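Local coordinates for cricket paralysis virus 1A protein (Cricket paralysis virus, PDB 6C3R) that suppresses antiviral RNA silencing in insect cells by inactivating host AGO2 and recruiting a cellular ubiquitin ligase that promotes its degradation, at residues Ala14-Glu18 against Phe120-Lys124; Arg55-Glu59 against Lys86-Cys92; Ile66-Asp71 against Leu106-Pro110; Glu78-Val84 against Phe135-Gln141. All coordinates share one frame; numbering follows the deposited sequence.

Overall arrangement
Interaction 3 is the buried contact of the four, setting the end of helix 53-70 on strand 104-108 with apolar side chains and two hydrogen-bonded serines. Interaction 2 uses the same helix farther toward its start, against the end of helix 77-90, where arginine, glutamate and asparagine dominate beside the second subunit. Helix 77-90 also serves interaction 4, where one salt bridge, from E79 to K138, ties down the exposed C-terminal tail. W80 and I66 join interactions 3 and 4, F87 joins 2 and 3. Interaction 1, about 24 Å from interaction 2 between centres and on the other side of the chain's centre, seats an aromatic ring under a glutamine; F120 and W123 connect it inward.

Interaction 1: residues Ala14-Glu18 against Phe120-Lys124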
# COMPACT_ATOMS: atom_id res chain seq x y z
N ALA A 14 14.47 -27.24 3.53
CA ALA A 14 15.11 -27.39 4.82
C ALA A 14 16.60 -27.57 4.62
O ALA A 14 17.41 -26.86 5.20
CB ALA A 14 14.54 -28.59 5.56
N ALA A 15 16.95 -28.51 3.74
CA ALA A 15 18.33 -28.83 3.45
C ALA A 15 19.11 -27.62 2.94
O ALA A 15 20.06 -27.18 3.58
CB ALA A 15 18.40 -29.97 2.44
N GLN A 16 18.66 -27.05 1.82
CA GLN A 16 19.49 -26.07 1.09
C GLN A 16 19.07 -24.62 1.14
O GLN A 16 19.83 -23.77 0.68
CB GLN A 16 19.60 -26.50 -0.35
CG GLN A 16 20.29 -27.82 -0.52
CD GLN A 16 20.38 -28.20 -1.98
OE1 GLN A 16 20.01 -27.42 -2.85
NE2 GLN A 16 20.86 -29.41 -2.25
N PHE A 17 17.89 -24.32 1.69
CA PHE A 17 17.38 -22.95 1.73
C PHE A 17 17.12 -22.51 3.17
O PHE A 17 16.40 -21.52 3.40
CB PHE A 17 16.09 -22.83 0.89
CG PHE A 17 16.29 -23.03 -0.58
CD1 PHE A 17 16.32 -24.30 -1.13
CD2 PHE A 17 16.42 -21.95 -1.44
CE1 PHE A 17 16.50 -24.49 -2.51
CE2 PHE A 17 16.60 -22.14 -2.81
CZ PHE A 17 16.64 -23.41 -3.35
N GLU A 18 17.71 -23.23 4.12
CA GLU A 18 17.66 -22.87 5.54
C GLU A 18 16.23 -22.67 6.03
O GLU A 18 15.93 -21.73 6.79
CB GLU A 18 18.49 -21.61 5.80
CG GLU A 18 19.85 -21.59 5.12
CD GLU A 18 20.71 -20.40 5.52
OE1 GLU A 18 20.21 -19.46 6.19
OE2 GLU A 18 21.92 -20.39 5.16
N PHE A 120 15.24 -19.38 -7.25
CA PHE A 120 14.70 -19.14 -5.90
C PHE A 120 15.76 -18.84 -4.84
O PHE A 120 15.48 -18.20 -3.84
CB PHE A 120 13.81 -20.30 -5.42
CG PHE A 120 12.45 -20.25 -6.01
CD1 PHE A 120 11.52 -19.33 -5.54
CD2 PHE A 120 12.11 -21.06 -7.08
CE1 PHE A 120 10.27 -19.24 -6.12
CE2 PHE A 120 10.86 -20.98 -7.65
CZ PHE A 120 9.94 -20.07 -7.17
N GLN A 121 16.96 -19.35 -5.08
CA GLN A 121 18.12 -19.06 -4.25
C GLN A 121 18.57 -17.58 -4.44
O GLN A 121 18.92 -16.90 -3.46
CB GLN A 121 19.23 -20.07 -4.57
CG GLN A 121 20.29 -20.20 -3.50
CD GLN A 121 19.77 -20.87 -2.24
OE1 GLN A 121 19.63 -22.10 -2.19
NE2 GLN A 121 19.52 -20.07 -1.19
N GLN A 122 18.53 -17.09 -5.68
CA GLN A 122 18.82 -15.68 -5.93
C GLN A 122 17.73 -14.75 -5.43
O GLN A 122 18.03 -13.71 -4.83
CB GLN A 122 19.06 -15.41 -7.39
CG GLN A 122 19.40 -13.93 -7.68
CD GLN A 122 20.53 -13.31 -6.83
OE1 GLN A 122 21.41 -14.01 -6.30
NE2 GLN A 122 20.53 -11.97 -6.74
N TRP A 123 16.47 -15.09 -5.70
CA TRP A 123 15.34 -14.40 -5.10
C TRP A 123 15.60 -14.00 -3.64
O TRP A 123 15.26 -12.89 -3.24
CB TRP A 123 14.11 -15.30 -5.18
CG TRP A 123 13.01 -14.94 -4.22
CD1 TRP A 123 12.80 -15.45 -2.97
CD2 TRP A 123 11.99 -13.98 -4.44
NE1 TRP A 123 11.70 -14.87 -2.40
CE2 TRP A 123 11.18 -13.96 -3.29
CE3 TRP A 123 11.65 -13.15 -5.51
CZ2 TRP A 123 10.06 -13.13 -3.17
CZ3 TRP A 123 10.54 -12.32 -5.40
CH2 TRP A 123 9.76 -12.31 -4.24
N LYS A 124 16.20 -14.91 -2.84
CA LYS A 124 16.42 -14.65 -1.41
C LYS A 124 17.41 -13.53 -1.10
O LYS A 124 17.37 -12.95 -0.02
CB LYS A 124 16.93 -15.91 -0.70
CG LYS A 124 15.90 -17.01 -0.51
CD LYS A 124 16.44 -18.09 0.40
CE LYS A 124 16.38 -17.69 1.86
NZ LYS A 124 16.65 -18.88 2.71
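F17 lays its ring against the last turn of helix 117-123, and the amide of Q121 covers one face of it almost flat, the two planes 12° apart. The amide sits off centre, over the CD2–CE2 side, with Q121 CD 3.5 Å from F17 CE2. Q121 reaches over because its CG stands anti to the backbone N (chi1 -161°) and the chain then bends at chi2, folding the amide back across the ring. Glutamine suits this partly exposed place, where a flat polar group can pack on an aromatic face.

The edge of the same ring looks toward F120, whose CB is 4.2 Å from F17 CE2, and toward the chain of K124, where CD lies 4.3 Å from F17 CD2. The lysine combines two roles: its methylenes run past the aromatic edge, and its NZ ends 2.7 Å from F17 O. A hydrogen bond takes that amine to N20 O. F17 is the first residue after helix 2-16 to leave helical backbone angles, so the amine comes to carbonyls at and beyond a helix end, which probably suits its positive charge.

Farther out, the ring of F113 meets those of both F17 and F120, while F28 meets both F120 and W123 edge-to-face; W123 NE1 is bonded to L21 O. The end of helix 2-16, whose earlier turns carry the BC-box, thereby rests on the end of helix 117-123, with helix 110-114 and strand 26-30 supplying the aromatic residues beneath.

Interaction 2: residues Arg55-Glu59 against Lys86-Cys92; sequences RIKRE and KFVQNYC
N90 and R55 exchange two weak hydrogen bonds between the helices. N90 ND2 gives a bent one to R55 O at 2.9 Å, with an N-H...O angle of 128°; that carbonyl already accepts E59 N within its own helix. In return R55 NH1 reaches N90 O at 3.5 Å, a carbonyl near the end of helix 77-90. The arginine gets there by bending at chi2 (-92°) and chi3, which lets the same NH1 form a salt bridge to E59 OE1 at 2.6 Å. An asparagine is short enough to meet a main-chain oxygen here, whereas arginine can serve a carbonyl and a carboxylate together.

E59 brings its CG against F87 CE2 and its carboxylate to the edge of the Y91 ring, OE2 lying 3.6 Å from Y91 CD1. R58 packs CG on N90 ND2, and its NH1 is paired with E61. K86 finds its acceptor in Y97 OH of the second subunit, while C92 forms a disulfide with C92 of that subunit and gives its O to R55 NH2 there. Helices 53-70 and 77-90, successive in the chain and with local axes 155° apart, make an antiparallel helical hairpin bordering the dimer interface.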
# COMPACT_ATOMS: atom_id res chain seq x y z
N ARG A 55 -6.74 -2.39 -4.89
CA ARG A 55 -5.34 -2.77 -4.62
C ARG A 55 -5.30 -4.19 -4.03
O ARG A 55 -4.59 -5.04 -4.51
CB ARG A 55 -4.71 -1.74 -3.67
CG ARG A 55 -3.25 -1.37 -3.90
CD ARG A 55 -2.28 -2.22 -3.11
NE ARG A 55 -2.71 -2.40 -1.71
CZ ARG A 55 -2.32 -3.40 -0.91
NH1 ARG A 55 -1.44 -4.34 -1.32
NH2 ARG A 55 -2.80 -3.46 0.33
N ILE A 56 -6.15 -4.44 -3.03
CA ILE A 56 -6.33 -5.76 -2.41
C ILE A 56 -6.72 -6.80 -3.47
O ILE A 56 -6.09 -7.84 -3.58
CB ILE A 56 -7.44 -5.76 -1.30
CG1 ILE A 56 -7.20 -4.74 -0.19
CG2 ILE A 56 -7.61 -7.13 -0.68
CD1 ILE A 56 -5.80 -4.75 0.37
N LYS A 57 -7.77 -6.52 -4.23
CA LYS A 57 -8.31 -7.49 -5.18
C LYS A 57 -7.33 -7.87 -6.29
O LYS A 57 -7.16 -9.04 -6.62
CB LYS A 57 -9.62 -6.97 -5.77
CG LYS A 57 -10.76 -6.97 -4.75
CD LYS A 57 -11.32 -8.37 -4.57
CE LYS A 57 -11.71 -8.66 -3.13
NZ LYS A 57 -11.95 -10.13 -2.93
N ARG A 58 -6.66 -6.86 -6.83
CA ARG A 58 -5.52 -7.05 -7.72
C ARG A 58 -4.41 -7.96 -7.15
O ARG A 58 -3.89 -8.81 -7.87
CB ARG A 58 -4.95 -5.68 -8.10
CG ARG A 58 -3.72 -5.70 -8.98
CD ARG A 58 -4.02 -6.22 -10.38
NE ARG A 58 -2.97 -5.78 -11.30
CZ ARG A 58 -2.68 -6.33 -12.48
NH1 ARG A 58 -3.37 -7.38 -12.95
NH2 ARG A 58 -1.68 -5.83 -13.20
N GLU A 59 -4.05 -7.77 -5.88
CA GLU A 59 -3.03 -8.61 -5.22
C GLU A 59 -3.45 -10.10 -5.19
O GLU A 59 -2.68 -10.99 -5.54
CB GLU A 59 -2.70 -8.07 -3.81
CG GLU A 59 -1.47 -8.72 -3.17
CD GLU A 59 -0.85 -7.97 -1.97
OE1 GLU A 59 -0.61 -6.74 -2.04
OE2 GLU A 59 -0.57 -8.60 -0.93
N LYS A 86 4.57 -7.40 -11.31
CA LYS A 86 3.30 -6.70 -11.05
C LYS A 86 2.78 -6.86 -9.63
O LYS A 86 2.20 -5.92 -9.08
CB LYS A 86 2.23 -7.16 -12.00
CG LYS A 86 2.39 -6.61 -13.39
CD LYS A 86 1.58 -7.48 -14.34
CE LYS A 86 1.44 -6.85 -15.70
NZ LYS A 86 1.06 -7.93 -16.66
N PHE A 87 2.93 -8.05 -9.06
CA PHE A 87 2.61 -8.29 -7.66
C PHE A 87 3.49 -7.41 -6.79
O PHE A 87 2.99 -6.67 -5.97
CB PHE A 87 2.81 -9.77 -7.29
CG PHE A 87 2.42 -10.09 -5.88
CD1 PHE A 87 3.35 -9.98 -4.86
CD2 PHE A 87 1.13 -10.49 -5.58
CE1 PHE A 87 3.01 -10.25 -3.53
CE2 PHE A 87 0.78 -10.79 -4.26
CZ PHE A 87 1.73 -10.65 -3.23
N VAL A 88 4.80 -7.52 -6.97
CA VAL A 88 5.79 -6.71 -6.26
C VAL A 88 5.48 -5.21 -6.39
O VAL A 88 5.50 -4.51 -5.41
CB VAL A 88 7.21 -7.05 -6.75
CG1 VAL A 88 8.21 -5.96 -6.44
CG2 VAL A 88 7.69 -8.36 -6.13
N GLN A 89 5.17 -4.73 -7.60
CA GLN A 89 4.73 -3.33 -7.77
C GLN A 89 3.49 -3.00 -6.92
O GLN A 89 3.45 -1.98 -6.25
CB GLN A 89 4.43 -3.01 -9.23
CG GLN A 89 5.66 -2.76 -10.08
CD GLN A 89 5.34 -2.24 -11.49
OE1 GLN A 89 6.26 -1.92 -12.26
NE2 GLN A 89 4.05 -2.14 -11.84
N ASN A 90 2.50 -3.87 -6.97
CA ASN A 90 1.27 -3.64 -6.24
C ASN A 90 1.39 -3.85 -4.72
O ASN A 90 0.57 -3.34 -3.96
CB ASN A 90 0.14 -4.49 -6.83
CG ASN A 90 -1.23 -3.88 -6.64
OD1 ASN A 90 -1.50 -2.74 -7.07
ND2 ASN A 90 -2.13 -4.62 -6.00
N TYR A 91 2.38 -4.60 -4.27
CA TYR A 91 2.53 -4.81 -2.83
C TYR A 91 2.97 -3.50 -2.13
O TYR A 91 3.63 -2.65 -2.71
CB TYR A 91 3.48 -5.98 -2.51
CG TYR A 91 3.58 -6.28 -1.02
CD1 TYR A 91 2.58 -6.96 -0.34
CD2 TYR A 91 4.68 -5.85 -0.29
CE1 TYR A 91 2.67 -7.23 1.03
CE2 TYR A 91 4.79 -6.11 1.06
CZ TYR A 91 3.79 -6.79 1.73
OH TYR A 91 3.93 -7.03 3.10
N CYS A 92 2.53 -3.35 -0.90
CA CYS A 92 2.71 -2.14 -0.14
C CYS A 92 2.91 -2.60 1.31
O CYS A 92 1.95 -2.94 1.98
CB CYS A 92 1.43 -1.31 -0.32
SG CYS A 92 1.13 -0.00 0.87

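Interaction 3: residues Ile66-Asp71 against Leu106-Pro110; sequences IFLTSD and LIVSP
I66, F67 and S70 press the end of helix 53-70 onto strand 104-108, one of two parallel strands whose long crossover connection contains this helix. The local axes run nearly the same way, 10° apart.

Apolar packing fills the first half. I66 CD1 meets L106 CD2 at 3.5 Å, the two branched chains crossing at about a right angle. F67 swings its ring the other way, CG anti to the backbone N (chi1 178°), and touches I107 CG2 through CD1 at 3.9 Å; the I107–V108 peptide lies at the ring's edge, in its plane. Beyond, S70 CB abuts V108 CG2 at 3.6 Å. Large aliphatic and aromatic groups fit this buried seam, where L83 and W80 of helix 77-90 pack on I66 and V108 respectively.

Polar contacts take over where both elements end. S70 OG is gripped twice, giving its hydrogen to F67 O of the preceding turn at 2.6 Å and accepting S109 N at 3.0 Å, a fairly straight bond of 166°. Its oxygen can do both because it stands between its own N and carbonyl carbon. Serine is small enough to fill this buried place while satisfying the N-H just past the strand. S109, in turn, is the N-cap of helix 110-114, its OG weakly bonded to F112 N. D71 adds its carboxylate alongside, OD1 being 3.3 Å from S109 CB. The second bond between the two serines comes in differently: S109 OG donates to S70 O at 3.1 Å from above the carbonyl plane.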
# COMPACT_ATOMS: atom_id res chain seq x y z
N ILE A 66 -0.01 -16.39 -10.35
CA ILE A 66 1.36 -16.79 -10.13
C ILE A 66 1.38 -18.25 -9.72
O ILE A 66 2.30 -18.97 -10.08
CB ILE A 66 2.07 -15.89 -9.08
CG1 ILE A 66 2.37 -14.51 -9.70
CG2 ILE A 66 3.38 -16.50 -8.54
CD1 ILE A 66 2.51 -13.38 -8.69
N PHE A 67 0.37 -18.71 -8.98
CA PHE A 67 0.31 -20.11 -8.66
C PHE A 67 -0.16 -20.95 -9.83
O PHE A 67 0.47 -21.96 -10.17
CB PHE A 67 -0.60 -20.42 -7.49
CG PHE A 67 -0.66 -21.90 -7.23
CD1 PHE A 67 0.38 -22.53 -6.57
CD2 PHE A 67 -1.71 -22.67 -7.74
CE1 PHE A 67 0.36 -23.90 -6.36
CE2 PHE A 67 -1.73 -24.04 -7.55
CZ PHE A 67 -0.70 -24.66 -6.84
N LEU A 68 -1.30 -20.58 -10.40
CA LEU A 68 -1.88 -21.40 -11.45
C LEU A 68 -0.93 -21.55 -12.64
O LEU A 68 -0.82 -22.63 -13.19
CB LEU A 68 -3.20 -20.82 -11.93
CG LEU A 68 -4.38 -20.82 -10.97
CD1 LEU A 68 -5.51 -20.09 -11.67
CD2 LEU A 68 -4.83 -22.21 -10.59
N THR A 69 -0.23 -20.49 -13.01
CA THR A 69 0.73 -20.56 -14.10
C THR A 69 1.96 -21.40 -13.73
O THR A 69 2.59 -21.98 -14.61
CB THR A 69 1.21 -19.17 -14.58
OG1 THR A 69 1.78 -18.46 -13.49
CG2 THR A 69 0.06 -18.37 -15.19
N SER A 70 2.31 -21.44 -12.44
CA SER A 70 3.36 -22.32 -11.93
C SER A 70 2.96 -23.81 -11.89
O SER A 70 3.82 -24.68 -11.94
CB SER A 70 3.79 -21.91 -10.53
OG SER A 70 2.97 -22.52 -9.57
N ASP A 71 1.67 -24.08 -11.79
CA ASP A 71 1.13 -25.44 -11.61
C ASP A 71 0.90 -26.21 -12.92
O ASP A 71 0.12 -27.17 -12.96
CB ASP A 71 -0.19 -25.33 -10.83
CG ASP A 71 -0.59 -26.62 -10.15
OD1 ASP A 71 0.25 -27.17 -9.39
OD2 ASP A 71 -1.74 -27.08 -10.35
N LEU A 106 3.46 -15.23 -1.66
CA LEU A 106 3.24 -15.89 -2.94
C LEU A 106 3.42 -17.38 -2.81
O LEU A 106 4.17 -17.85 -1.97
CB LEU A 106 4.20 -15.38 -4.00
CG LEU A 106 3.88 -13.96 -4.47
CD1 LEU A 106 5.04 -13.39 -5.27
CD2 LEU A 106 2.60 -13.89 -5.27
N ILE A 107 2.74 -18.11 -3.70
CA ILE A 107 2.74 -19.57 -3.67
C ILE A 107 3.00 -20.13 -5.05
O ILE A 107 2.44 -19.67 -6.04
CB ILE A 107 1.40 -20.14 -3.13
CG1 ILE A 107 1.04 -19.45 -1.83
CG2 ILE A 107 1.49 -21.65 -2.95
CD1 ILE A 107 -0.17 -19.99 -1.14
N VAL A 108 3.79 -21.18 -5.08
CA VAL A 108 4.23 -21.80 -6.32
C VAL A 108 4.12 -23.31 -6.10
O VAL A 108 4.29 -23.76 -4.99
CB VAL A 108 5.67 -21.26 -6.61
CG1 VAL A 108 6.73 -22.35 -6.74
CG2 VAL A 108 5.66 -20.36 -7.83
N SER A 109 3.85 -24.08 -7.15
CA SER A 109 3.85 -25.54 -7.01
C SER A 109 5.29 -26.10 -6.77
O SER A 109 6.29 -25.42 -7.06
CB SER A 109 3.20 -26.21 -8.23
OG SER A 109 4.10 -26.30 -9.32
N PRO A 110 5.39 -27.35 -6.24
CA PRO A 110 6.68 -28.01 -6.05
C PRO A 110 7.46 -28.34 -7.32
O PRO A 110 8.68 -28.29 -7.32
CB PRO A 110 6.29 -29.31 -5.36
CG PRO A 110 5.02 -29.01 -4.67
CD PRO A 110 4.31 -28.14 -5.64

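Interaction 4: residues Glu78-Val84 against Phe135-Gln141; sequences EEWKGLV and FLRKRTQ
E78 and K81 face a tail that follows helix 129-136 and runs back along helix 77-90, the CA atoms of E78 and K138 5.1 Å apart and those of K81 and L136 5.6 Å. At the inner end V84 CG1 meets L136 CD1 at 3.9 Å, the side chains crossing at about a right angle. Leucine and valine suit this end, which W119 helps to bury.

K81 stretches outward from there, its CE passing F135 O and its chain bending at chi3 (60°) to bring NZ to E78 OE2 at 2.8 Å. This salt bridge, one turn apart in the helix, meets the carboxylate on its syn side; a weak hydrogen bond carries the same NZ to R137 O. The tail kinks in an inverse gamma turn centred on K138, R139 N bonding weakly back to R137 O. Here the side chain of R137 is about 4 Å from that of R133, a site involved in inhibiting host stress granule formation.

G82 presents no side chain, so the methylenes of K138 can lie across the helix beside E78 O. K138 NZ then forms a salt bridge with E79 OE1 at 2.7 Å, again on the syn side. R139, poorly ordered, is modelled with NH1 3.8 Å from K81 NZ, a like-charge approach probably eased by E78, and its NH2 is hydrogen-bonded to A134 O.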
# COMPACT_ATOMS: atom_id res chain seq x y z
N GLU A 78 9.39 -15.96 -18.42
CA GLU A 78 9.61 -14.52 -18.38
C GLU A 78 8.29 -13.80 -18.17
O GLU A 78 8.19 -12.77 -17.50
CB GLU A 78 10.26 -14.05 -19.69
CG GLU A 78 11.55 -14.79 -20.03
CD GLU A 78 12.65 -14.55 -19.02
OE1 GLU A 78 13.40 -15.50 -18.74
OE2 GLU A 78 12.77 -13.41 -18.49
N GLU A 79 7.26 -14.35 -18.76
CA GLU A 79 5.91 -13.87 -18.51
C GLU A 79 5.46 -14.18 -17.10
O GLU A 79 4.75 -13.41 -16.51
CB GLU A 79 4.95 -14.49 -19.52
CG GLU A 79 5.22 -13.99 -20.93
CD GLU A 79 4.97 -12.50 -21.06
OE1 GLU A 79 5.79 -11.80 -21.69
OE2 GLU A 79 3.94 -12.02 -20.55
N TRP A 80 5.89 -15.31 -16.57
CA TRP A 80 5.67 -15.61 -15.17
C TRP A 80 6.35 -14.55 -14.30
O TRP A 80 5.73 -14.05 -13.35
CB TRP A 80 6.20 -16.98 -14.81
CG TRP A 80 5.97 -17.34 -13.36
CD1 TRP A 80 4.82 -17.81 -12.81
CD2 TRP A 80 6.91 -17.22 -12.29
NE1 TRP A 80 4.99 -18.00 -11.47
CE2 TRP A 80 6.27 -17.65 -11.13
CE3 TRP A 80 8.22 -16.78 -12.21
CZ2 TRP A 80 6.91 -17.67 -9.88
CZ3 TRP A 80 8.86 -16.80 -10.97
CH2 TRP A 80 8.21 -17.25 -9.83
N LYS A 81 7.60 -14.23 -14.61
CA LYS A 81 8.32 -13.23 -13.84
C LYS A 81 7.68 -11.88 -13.88
O LYS A 81 7.68 -11.17 -12.88
CB LYS A 81 9.74 -13.09 -14.33
CG LYS A 81 10.66 -14.16 -13.76
CD LYS A 81 11.90 -14.31 -14.62
CE LYS A 81 12.71 -13.04 -14.73
NZ LYS A 81 13.65 -13.16 -15.89
N GLY A 82 7.15 -11.49 -15.04
CA GLY A 82 6.43 -10.23 -15.16
C GLY A 82 5.23 -10.16 -14.23
O GLY A 82 4.93 -9.10 -13.71
N LEU A 83 4.53 -11.28 -14.03
CA LEU A 83 3.43 -11.34 -13.06
C LEU A 83 3.95 -11.11 -11.64
O LEU A 83 3.38 -10.36 -10.88
CB LEU A 83 2.71 -12.69 -13.10
CG LEU A 83 1.86 -13.08 -14.30
CD1 LEU A 83 1.52 -14.56 -14.26
CD2 LEU A 83 0.59 -12.25 -14.34
N VAL A 84 5.05 -11.74 -11.30
CA VAL A 84 5.65 -11.50 -10.00
C VAL A 84 5.99 -10.01 -9.85
O VAL A 84 5.80 -9.44 -8.80
CB VAL A 84 6.90 -12.39 -9.78
CG1 VAL A 84 7.55 -12.06 -8.46
CG2 VAL A 84 6.49 -13.85 -9.80
N PHE A 135 16.30 -8.05 -11.62
CA PHE A 135 16.06 -9.47 -11.45
C PHE A 135 14.82 -9.98 -12.16
O PHE A 135 14.86 -11.03 -12.80
CB PHE A 135 15.97 -9.82 -9.96
CG PHE A 135 15.86 -11.29 -9.68
CD1 PHE A 135 16.88 -12.16 -10.07
CD2 PHE A 135 14.76 -11.81 -9.01
CE1 PHE A 135 16.78 -13.51 -9.80
CE2 PHE A 135 14.67 -13.16 -8.74
CZ PHE A 135 15.68 -14.01 -9.14
N LEU A 136 13.72 -9.26 -12.04
CA LEU A 136 12.45 -9.65 -12.69
C LEU A 136 12.21 -9.12 -14.13
O LEU A 136 11.15 -9.41 -14.70
CB LEU A 136 11.26 -9.28 -11.79
CG LEU A 136 11.25 -9.86 -10.37
CD1 LEU A 136 10.06 -9.29 -9.60
CD2 LEU A 136 11.22 -11.39 -10.37
N ARG A 137 13.16 -8.38 -14.71
CA ARG A 137 12.97 -7.87 -16.07
C ARG A 137 12.84 -8.99 -17.09
O ARG A 137 13.59 -9.97 -17.05
CB ARG A 137 14.10 -6.93 -16.51
CG ARG A 137 13.88 -6.39 -17.92
CD ARG A 137 14.56 -5.06 -18.19
NE ARG A 137 13.81 -3.90 -17.70
CZ ARG A 137 14.07 -3.18 -16.60
NH1 ARG A 137 15.10 -3.47 -15.80
NH2 ARG A 137 13.28 -2.14 -16.30
N LYS A 138 11.89 -8.83 -18.01
CA LYS A 138 11.59 -9.85 -19.00
C LYS A 138 12.67 -9.94 -20.08
O LYS A 138 12.55 -9.35 -21.15
CB LYS A 138 10.24 -9.58 -19.66
CG LYS A 138 9.06 -9.65 -18.72
CD LYS A 138 7.77 -9.93 -19.48
CE LYS A 138 7.44 -8.85 -20.50
NZ LYS A 138 6.23 -9.21 -21.29
N ARG A 139 13.71 -10.72 -19.79
CA ARG A 139 14.68 -11.12 -20.80
C ARG A 139 14.01 -11.95 -21.90
O ARG A 139 12.90 -12.43 -21.73
CB ARG A 139 15.81 -11.93 -20.14
CG ARG A 139 16.68 -11.08 -19.22
CD ARG A 139 17.31 -11.88 -18.10
NE ARG A 139 18.06 -11.01 -17.17
CZ ARG A 139 17.54 -10.31 -16.15
NH1 ARG A 139 16.23 -10.34 -15.88
NH2 ARG A 139 18.34 -9.57 -15.39
N THR A 140 14.68 -12.09 -23.04
CA THR A 140 14.16 -12.96 -24.11
C THR A 140 14.32 -14.45 -23.76
O THR A 140 13.37 -15.23 -23.92
CB THR A 140 14.78 -12.64 -25.49
OG1 THR A 140 14.04 -13.33 -26.50
CG2 THR A 140 16.26 -13.03 -25.58
N GLN A 141 15.50 -14.82 -23.27
CA GLN A 141 15.86 -16.22 -22.99
C GLN A 141 16.64 -16.30 -21.69
O GLN A 141 16.83 -17.39 -21.15
CB GLN A 141 16.69 -16.78 -24.15
CG GLN A 141 16.75 -18.30 -24.22
CD GLN A 141 17.42 -18.81 -25.49
OE1 GLN A 141 18.21 -18.10 -26.12
NE2 GLN A 141 17.12 -20.05 -25.86